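Local coordinates for protein adenosine deaminase 1 (PDB 3RYS) that probably catalyses the zinc-dependent hydrolytic deamination of adenine to hypoxanthine, a step in purine salvage and nitrogen catabolism, at residues N177-F182 and A206-E211; A200-P205 and I221-R226; V242-C247 and L273-N278. One frame throughout, in Å; residues are numbered along the deposited sequence.

Contact 1. Residues N177-F182 and A206-E211; sequences NPPSKF and ASYITE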
# COMPACT_ATOMS: atom_id res chain seq x y z
N ASN A 177 -9.67 -16.94 0.69
CA ASN A 177 -10.25 -15.96 1.60
C ASN A 177 -10.96 -14.84 0.84
O ASN A 177 -10.50 -13.70 0.83
CB ASN A 177 -9.17 -15.38 2.51
CG ASN A 177 -8.60 -16.42 3.47
OD1 ASN A 177 -9.32 -17.03 4.26
ND2 ASN A 177 -7.28 -16.61 3.41
N PRO A 178 -12.10 -15.17 0.22
CA PRO A 178 -12.82 -14.27 -0.69
C PRO A 178 -13.28 -13.00 0.01
O PRO A 178 -13.52 -13.02 1.22
CB PRO A 178 -14.04 -15.09 -1.12
CG PRO A 178 -13.77 -16.48 -0.69
CD PRO A 178 -12.87 -16.39 0.49
N PRO A 179 -13.42 -11.91 -0.75
CA PRO A 179 -13.90 -10.62 -0.24
C PRO A 179 -15.24 -10.79 0.48
O PRO A 179 -15.45 -10.17 1.52
CB PRO A 179 -14.08 -9.79 -1.51
CG PRO A 179 -13.10 -10.37 -2.47
CD PRO A 179 -13.08 -11.84 -2.19
N SER A 180 -16.11 -11.62 -0.08
CA SER A 180 -17.44 -11.87 0.48
C SER A 180 -17.41 -12.21 1.96
O SER A 180 -18.36 -11.95 2.69
CB SER A 180 -18.13 -13.01 -0.28
OG SER A 180 -17.53 -14.26 0.00
N LYS A 181 -16.31 -12.81 2.40
CA LYS A 181 -16.15 -13.21 3.79
C LYS A 181 -16.31 -12.02 4.75
O LYS A 181 -16.67 -12.21 5.92
CB LYS A 181 -14.79 -13.88 3.99
CG LYS A 181 -14.54 -14.42 5.38
CD LYS A 181 -13.17 -15.07 5.46
CE LYS A 181 -12.73 -15.23 6.90
NZ LYS A 181 -11.36 -15.82 6.97
N PHE A 182 -16.07 -10.81 4.26
CA PHE A 182 -16.13 -9.62 5.10
C PHE A 182 -17.22 -8.63 4.69
O PHE A 182 -17.10 -7.43 4.92
CB PHE A 182 -14.76 -8.92 5.12
CG PHE A 182 -13.66 -9.79 5.67
CD1 PHE A 182 -13.00 -10.69 4.84
CD2 PHE A 182 -13.30 -9.73 7.00
CE1 PHE A 182 -12.00 -11.50 5.34
CE2 PHE A 182 -12.30 -10.53 7.50
CZ PHE A 182 -11.65 -11.42 6.67
N ALA A 206 -9.70 -13.13 -10.93
CA ALA A 206 -10.48 -11.98 -11.35
C ALA A 206 -11.86 -11.96 -10.68
O ALA A 206 -12.46 -10.89 -10.51
CB ALA A 206 -10.62 -11.96 -12.86
N SER A 207 -12.36 -13.13 -10.30
CA SER A 207 -13.65 -13.24 -9.61
C SER A 207 -13.64 -12.44 -8.32
O SER A 207 -14.65 -11.83 -7.95
CB SER A 207 -13.99 -14.70 -9.28
OG SER A 207 -13.61 -15.58 -10.32
N TYR A 208 -12.51 -12.46 -7.64
CA TYR A 208 -12.36 -11.80 -6.34
C TYR A 208 -12.47 -10.30 -6.49
O TYR A 208 -12.84 -9.60 -5.55
CB TYR A 208 -11.01 -12.17 -5.71
CG TYR A 208 -11.01 -13.49 -4.98
CD1 TYR A 208 -11.87 -14.52 -5.34
CD2 TYR A 208 -10.13 -13.72 -3.94
CE1 TYR A 208 -11.87 -15.73 -4.67
CE2 TYR A 208 -10.11 -14.93 -3.26
CZ TYR A 208 -10.98 -15.93 -3.63
OH TYR A 208 -10.96 -17.13 -2.95
N ILE A 209 -12.18 -9.78 -7.65
CA ILE A 209 -12.29 -8.39 -7.91
C ILE A 209 -13.69 -7.92 -8.01
O ILE A 209 -14.03 -6.90 -7.52
CB ILE A 209 -11.50 -8.03 -9.16
CG1 ILE A 209 -10.07 -8.49 -8.96
CG2 ILE A 209 -11.61 -6.56 -9.44
CD1 ILE A 209 -9.14 -8.21 -9.99
N THR A 210 -14.50 -8.69 -8.68
CA THR A 210 -15.91 -8.45 -8.79
C THR A 210 -16.57 -8.57 -7.43
O THR A 210 -17.46 -7.87 -7.12
CB THR A 210 -16.51 -9.45 -9.80
OG1 THR A 210 -15.87 -9.26 -11.04
CG2 THR A 210 -17.92 -9.25 -9.99
N GLU A 211 -16.10 -9.47 -6.62
CA GLU A 211 -16.59 -9.61 -5.30
C GLU A 211 -16.32 -8.39 -4.44
O GLU A 211 -17.12 -7.95 -3.75
CB GLU A 211 -15.99 -10.85 -4.67
CG GLU A 211 -16.82 -12.04 -4.77
CD GLU A 211 -16.43 -13.09 -3.86
OE1 GLU A 211 -16.24 -12.88 -2.71
OE2 GLU A 211 -16.36 -14.21 -4.28

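Contact 2. Residues A200-P205 and I221-R226; sequences AGEEGP and IDHGIR. With ADE (adenine), chain D.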
# COMPACT_ATOMS: atom_id res chain seq x y z
N ALA A 200 -7.25 -7.33 -4.15
CA ALA A 200 -7.94 -8.26 -5.04
C ALA A 200 -7.17 -8.49 -6.33
O ALA A 200 -6.67 -7.54 -6.95
CB ALA A 200 -9.36 -7.77 -5.34
N GLY A 201 -7.06 -9.74 -6.74
CA GLY A 201 -6.45 -10.07 -8.02
C GLY A 201 -4.93 -10.10 -7.97
O GLY A 201 -4.27 -10.00 -9.01
N GLU A 202 -4.37 -10.23 -6.77
CA GLU A 202 -2.94 -10.39 -6.63
C GLU A 202 -2.59 -11.84 -6.92
O GLU A 202 -1.95 -12.15 -7.93
CB GLU A 202 -2.50 -10.01 -5.22
CG GLU A 202 -1.00 -9.93 -5.04
CD GLU A 202 -0.62 -9.53 -3.64
OE1 GLU A 202 -1.53 -9.33 -2.82
OE2 GLU A 202 0.59 -9.40 -3.36
N GLU A 203 -3.03 -12.73 -6.03
CA GLU A 203 -2.94 -14.16 -6.26
C GLU A 203 -4.34 -14.73 -6.41
O GLU A 203 -4.53 -15.83 -6.93
CB GLU A 203 -2.20 -14.85 -5.10
CG GLU A 203 -0.69 -14.66 -5.12
CD GLU A 203 0.03 -15.52 -4.11
OE1 GLU A 203 -0.64 -16.09 -3.22
OE2 GLU A 203 1.27 -15.64 -4.20
N GLY A 204 -5.33 -13.96 -5.95
CA GLY A 204 -6.73 -14.31 -6.13
C GLY A 204 -7.19 -14.04 -7.55
O GLY A 204 -6.62 -13.19 -8.24
N PRO A 205 -8.23 -14.75 -8.00
CA PRO A 205 -8.72 -14.70 -9.38
C PRO A 205 -9.50 -13.43 -9.65
O PRO A 205 -9.92 -12.74 -8.72
CB PRO A 205 -9.68 -15.90 -9.46
CG PRO A 205 -9.56 -16.62 -8.17
CD PRO A 205 -9.04 -15.65 -7.16
N ILE A 221 -9.34 -0.89 -6.17
CA ILE A 221 -8.82 -2.25 -6.07
C ILE A 221 -7.31 -2.22 -5.87
O ILE A 221 -6.59 -1.48 -6.55
CB ILE A 221 -9.15 -3.08 -7.32
CG1 ILE A 221 -10.65 -3.33 -7.43
CG2 ILE A 221 -8.39 -4.39 -7.31
CD1 ILE A 221 -11.18 -4.31 -6.41
N ASP A 222 -6.83 -3.01 -4.92
CA ASP A 222 -5.41 -3.07 -4.64
C ASP A 222 -4.76 -4.25 -5.35
O ASP A 222 -5.18 -5.40 -5.19
CB ASP A 222 -5.18 -3.09 -3.13
CG ASP A 222 -5.69 -1.82 -2.45
OD1 ASP A 222 -5.35 -0.71 -2.93
OD2 ASP A 222 -6.43 -1.92 -1.45
N HIS A 223 -3.74 -3.95 -6.15
CA HIS A 223 -3.14 -4.89 -7.09
C HIS A 223 -4.01 -5.02 -8.35
O HIS A 223 -3.86 -4.25 -9.30
CB HIS A 223 -2.87 -6.26 -6.45
CG HIS A 223 -1.76 -6.24 -5.44
ND1 HIS A 223 -0.46 -5.94 -5.78
CD2 HIS A 223 -1.75 -6.50 -4.11
CE1 HIS A 223 0.30 -6.00 -4.70
NE2 HIS A 223 -0.45 -6.35 -3.68
N GLY A 224 -4.91 -6.00 -8.36
CA GLY A 224 -5.86 -6.15 -9.45
C GLY A 224 -5.31 -6.67 -10.76
O GLY A 224 -6.01 -6.69 -11.77
N ILE A 225 -4.05 -7.11 -10.77
CA ILE A 225 -3.42 -7.52 -12.02
C ILE A 225 -4.04 -8.76 -12.65
O ILE A 225 -3.94 -8.96 -13.87
CB ILE A 225 -1.90 -7.74 -11.85
CG1 ILE A 225 -1.64 -8.84 -10.81
CG2 ILE A 225 -1.21 -6.44 -11.47
CD1 ILE A 225 -0.24 -9.43 -10.90
N ARG A 226 -4.69 -9.60 -11.85
CA ARG A 226 -5.29 -10.82 -12.39
C ARG A 226 -6.61 -10.56 -13.10
O ARG A 226 -7.24 -11.47 -13.62
CB ARG A 226 -5.44 -11.90 -11.31
CG ARG A 226 -4.13 -12.58 -10.96
CD ARG A 226 -4.36 -13.88 -10.23
NE ARG A 226 -5.07 -14.85 -11.06
CZ ARG A 226 -5.62 -15.97 -10.61
NH1 ARG A 226 -5.55 -16.26 -9.32
NH2 ARG A 226 -6.25 -16.79 -11.44
N9 ADE D . 0.05 -7.64 3.47
C8 ADE D . 1.02 -6.71 3.26
N7 ADE D . 1.30 -6.48 1.99
C5 ADE D . 0.43 -7.34 1.32
C6 ADE D . 0.22 -7.59 -0.05
N6 ADE D . 0.90 -6.97 -1.02
N1 ADE D . -0.71 -8.50 -0.39
C2 ADE D . -1.39 -9.13 0.59
N3 ADE D . -1.28 -8.98 1.91
C4 ADE D . -0.34 -8.06 2.21

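Contact 3. Residues V242-C247 and L273-N278; sequences VPLTVC and LNVCVN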
# COMPACT_ATOMS: atom_id res chain seq x y z
N VAL A 242 -12.39 2.40 -12.21
CA VAL A 242 -12.01 1.93 -10.89
C VAL A 242 -10.49 2.03 -10.74
O VAL A 242 -9.76 1.43 -11.52
CB VAL A 242 -12.44 0.46 -10.67
CG1 VAL A 242 -12.14 0.02 -9.24
CG2 VAL A 242 -13.92 0.28 -10.99
N PRO A 243 -10.02 2.80 -9.76
CA PRO A 243 -8.58 2.91 -9.54
C PRO A 243 -7.98 1.55 -9.21
O PRO A 243 -8.53 0.83 -8.37
CB PRO A 243 -8.47 3.83 -8.32
CG PRO A 243 -9.76 4.59 -8.30
CD PRO A 243 -10.79 3.65 -8.83
N LEU A 244 -6.88 1.21 -9.87
CA LEU A 244 -6.13 -0.01 -9.59
C LEU A 244 -4.73 0.32 -9.06
O LEU A 244 -3.90 0.88 -9.78
CB LEU A 244 -6.02 -0.89 -10.85
CG LEU A 244 -6.98 -2.09 -10.95
CD1 LEU A 244 -8.44 -1.67 -10.76
CD2 LEU A 244 -6.80 -2.82 -12.28
N THR A 245 -4.48 -0.01 -7.80
CA THR A 245 -3.19 0.31 -7.20
C THR A 245 -2.13 -0.77 -7.48
O THR A 245 -1.87 -1.64 -6.64
CB THR A 245 -3.33 0.64 -5.69
OG1 THR A 245 -3.79 -0.51 -4.98
CG2 THR A 245 -4.32 1.78 -5.49
N VAL A 246 -1.54 -0.70 -8.66
CA VAL A 246 -0.52 -1.67 -9.08
C VAL A 246 0.80 -1.51 -8.33
O VAL A 246 1.24 -0.39 -8.05
CB VAL A 246 -0.24 -1.58 -10.59
CG1 VAL A 246 0.72 -2.68 -11.02
CG2 VAL A 246 -1.54 -1.65 -11.38
N CYS A 247 1.43 -2.63 -8.02
CA CYS A 247 2.72 -2.64 -7.32
C CYS A 247 3.71 -3.52 -8.08
O CYS A 247 3.81 -4.71 -7.80
CB CYS A 247 2.55 -3.14 -5.89
SG CYS A 247 1.17 -2.39 -4.99
N LEU A 273 -7.22 1.16 -18.24
CA LEU A 273 -7.40 0.87 -16.83
C LEU A 273 -6.82 2.01 -16.01
O LEU A 273 -5.71 2.47 -16.29
CB LEU A 273 -6.73 -0.45 -16.44
CG LEU A 273 -7.35 -1.74 -16.98
CD1 LEU A 273 -6.50 -2.93 -16.59
CD2 LEU A 273 -8.77 -1.90 -16.47
N ASN A 274 -7.56 2.47 -15.02
CA ASN A 274 -7.12 3.59 -14.19
C ASN A 274 -6.06 3.19 -13.17
O ASN A 274 -6.30 3.19 -11.96
CB ASN A 274 -8.33 4.21 -13.47
CG ASN A 274 -7.96 5.42 -12.65
OD1 ASN A 274 -6.97 6.09 -12.94
ND2 ASN A 274 -8.75 5.69 -11.62
N VAL A 275 -4.87 2.83 -13.66
CA VAL A 275 -3.82 2.28 -12.82
C VAL A 275 -2.84 3.32 -12.31
O VAL A 275 -2.64 4.37 -12.93
CB VAL A 275 -3.02 1.20 -13.56
CG1 VAL A 275 -3.84 -0.07 -13.72
CG2 VAL A 275 -2.56 1.73 -14.91
N CYS A 276 -2.23 3.02 -11.17
CA CYS A 276 -1.15 3.84 -10.63
C CYS A 276 -0.07 2.95 -10.03
O CYS A 276 -0.28 1.76 -9.80
CB CYS A 276 -1.68 4.84 -9.60
SG CYS A 276 -2.39 4.10 -8.10
N VAL A 277 1.09 3.55 -9.77
CA VAL A 277 2.27 2.82 -9.32
C VAL A 277 2.49 2.98 -7.81
O VAL A 277 2.47 4.09 -7.29
CB VAL A 277 3.53 3.29 -10.07
CG1 VAL A 277 4.77 2.59 -9.57
CG2 VAL A 277 3.35 3.07 -11.57
N ASN A 278 2.71 1.86 -7.13
CA ASN A 278 2.88 1.84 -5.68
C ASN A 278 4.00 0.89 -5.26
O ASN A 278 4.32 -0.05 -5.99
CB ASN A 278 1.57 1.44 -5.00
CG ASN A 278 0.39 2.30 -5.44
OD1 ASN A 278 -0.17 2.10 -6.51
ND2 ASN A 278 0.01 3.25 -4.59
O HOH W 1 -10.16 1.13 -14.30

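Contact 1. Residues N177-F182 and A206-E211
Two prolines in a row cover one face of the Tyr-208 ring in a pair of CH-pi contacts. Pro-178 CA lies 4.1 Å from the centroid of the Tyr-208 ring, near the hydroxyl end, while Pro-179 CD, also over the face, is displaced toward the root of the side chain, 3.8 Å from Tyr-208 CG. With CG anti to the carbonyl carbon (chi1 -83°), the tyrosine sends its ring out from the helix and along the Pro-Pro backbone. Replacing the tyrosine with an alanine would probably leave both prolines without the aromatic face they rest on, and the amide of Gly-176 without the hydroxyl that now bonds it weakly.

The remaining apolar contacts pack Pro-179 against the helix itself: its CB is 3.8 Å from Glu-211 CB, so the pyrrolidine ring fits between Tyr-208 and Glu-211. In the TIM-barrel fold of the adenosine deaminase family, this joins the loop following strand 167-171 to the start of helix 206-214, which follows the next strand, and it lies toward the surface.

The polar part centres on a hydrogen bond from Ser-180 N to Glu-211 OE1, 2.9 Å with an angle of 153°, the amide meeting the oxygen nearly along its C-O axis. Glu-211 reaches it with a chain extended beyond CG. Ser-180 belongs to the short 3-10 turn 179-181, in which Lys-181 N bonds back to Pro-178 O at 3.0 Å. On the far side of the loop, Asn-177 ND2 is held by Ala-173 O, and Lys-181 NZ by Arg-144 O.

Contact 2. Residues A200-P205 and I221-R226
Glu-202 lies over one face of the His-223 imidazole, and both reach the bound adenine. Glu-202 OE1 is 2.7 Å from adenine N1, and His-223 NE2 is 3.0 Å from adenine N6, the purine lying at the edge of the imidazole ring. Between the two side chains the contact is a stack and not a hydrogen bond: the carboxylate is tilted 28° from the ring plane, and Glu-202 CG makes a CH-pi contact 3.7 Å from the His-223 ring centroid. An extended chain with CG anti to the backbone N (chi1 -170°) lays the carboxylate over the NE2 and CD2 side of the imidazole, where OE1 meets adenine. The rings of His-19, edge-to-face, and His-199 meet His-223.

Behind these residues, Ala-200 N bonds to Asp-222 O at 3.0 Å, and Arg-226 N to Gly-201 O at 2.9 Å. At Gly-201 a side chain would run into Gly-224, where the loops come closest, and its positive phi also favours glycine. Farther out, Arg-226 NH1 bonds Glu-203 O at 2.6 Å; this oxygen lies in the guanidinium plane. Pro-205 CA covers the guanidinium face at 3.5 Å from its plane, and Glu-229 forms a salt bridge with NH2. The Glu-174 carboxylate receives the amides of Gly-201, Glu-203 and Gly-204.

These loops at the mouth of the TIM barrel present a carboxylate to the ring nitrogen and an imidazole to the amino group that is lost, consistent with the predicted roles of Glu-202 as proton donor and of His-223, whose side chain is about 4 Å from the zinc ion, in catalysis.

Contact 3. Residues V242-C247 and L273-N278
Leu-244 to Val-246 pairs in parallel with Val-275 to Val-277, the short strand axes 4.8 Å apart at 32°, through Leu-244 N to Asn-274 O (2.9 Å), Cys-276 N to Leu-244 O (3.0 Å) and two weak bonds, Val-246 N to Cys-276 O and Asn-278 N to Val-246 O. Ahead of the paired residues, a water bridges Val-242 O and Asn-274 N.

On one face Val-275 CG1 is the meeting point, 3.6 Å from Val-246 CG2 and 3.7 Å from Leu-244 CB. Val-246 CG2 lies anti to its carbonyl carbon (chi1 of CG1 -175°), which turns this branch onto Val-275. Met-268 of helix 265-270 packs on Leu-244 and Val-275. On the other face, Thr-245 CG2 touches Cys-276 SG at 4.0 Å. Asn-274 ND2 lies over one face of the Pro-243 ring, 3.6 Å from Pro-243 CG, and is held by Gln-241 O.

These are neighbouring strands of the TIM barrel. Thr-245 OG1 hydrogen-bonds both Asp-222 OD1 and ND1 of the zinc ligand His-19, so it serves as a second-shell residue that probably fixes the rotation of that imidazole at the metal.

From the N terminus, contact 1 opens first, at 177-182, and closes at 206-211, but contact 2 has already opened at 200-205 and closes only at 221-226, so the two loops cross. Contact 3 follows in series, its segments enclosing helices 248-253 and 265-270. Helix 206-214 joins the first two contacts, since Ile-209, turned away from 177-182, packs on Ala-200, Gly-201 and Ile-221. Contacts 2 and 3 meet where strand 220-221 adjoins strand 244-246, with Ile-221 O close to Thr-245 N and Cys-247 SG against the His-223 ring. Contacts 1 and 3 do not touch. Together they tie successive beta-alpha units of the barrel, from its outer rim inward to the zinc and adenine site.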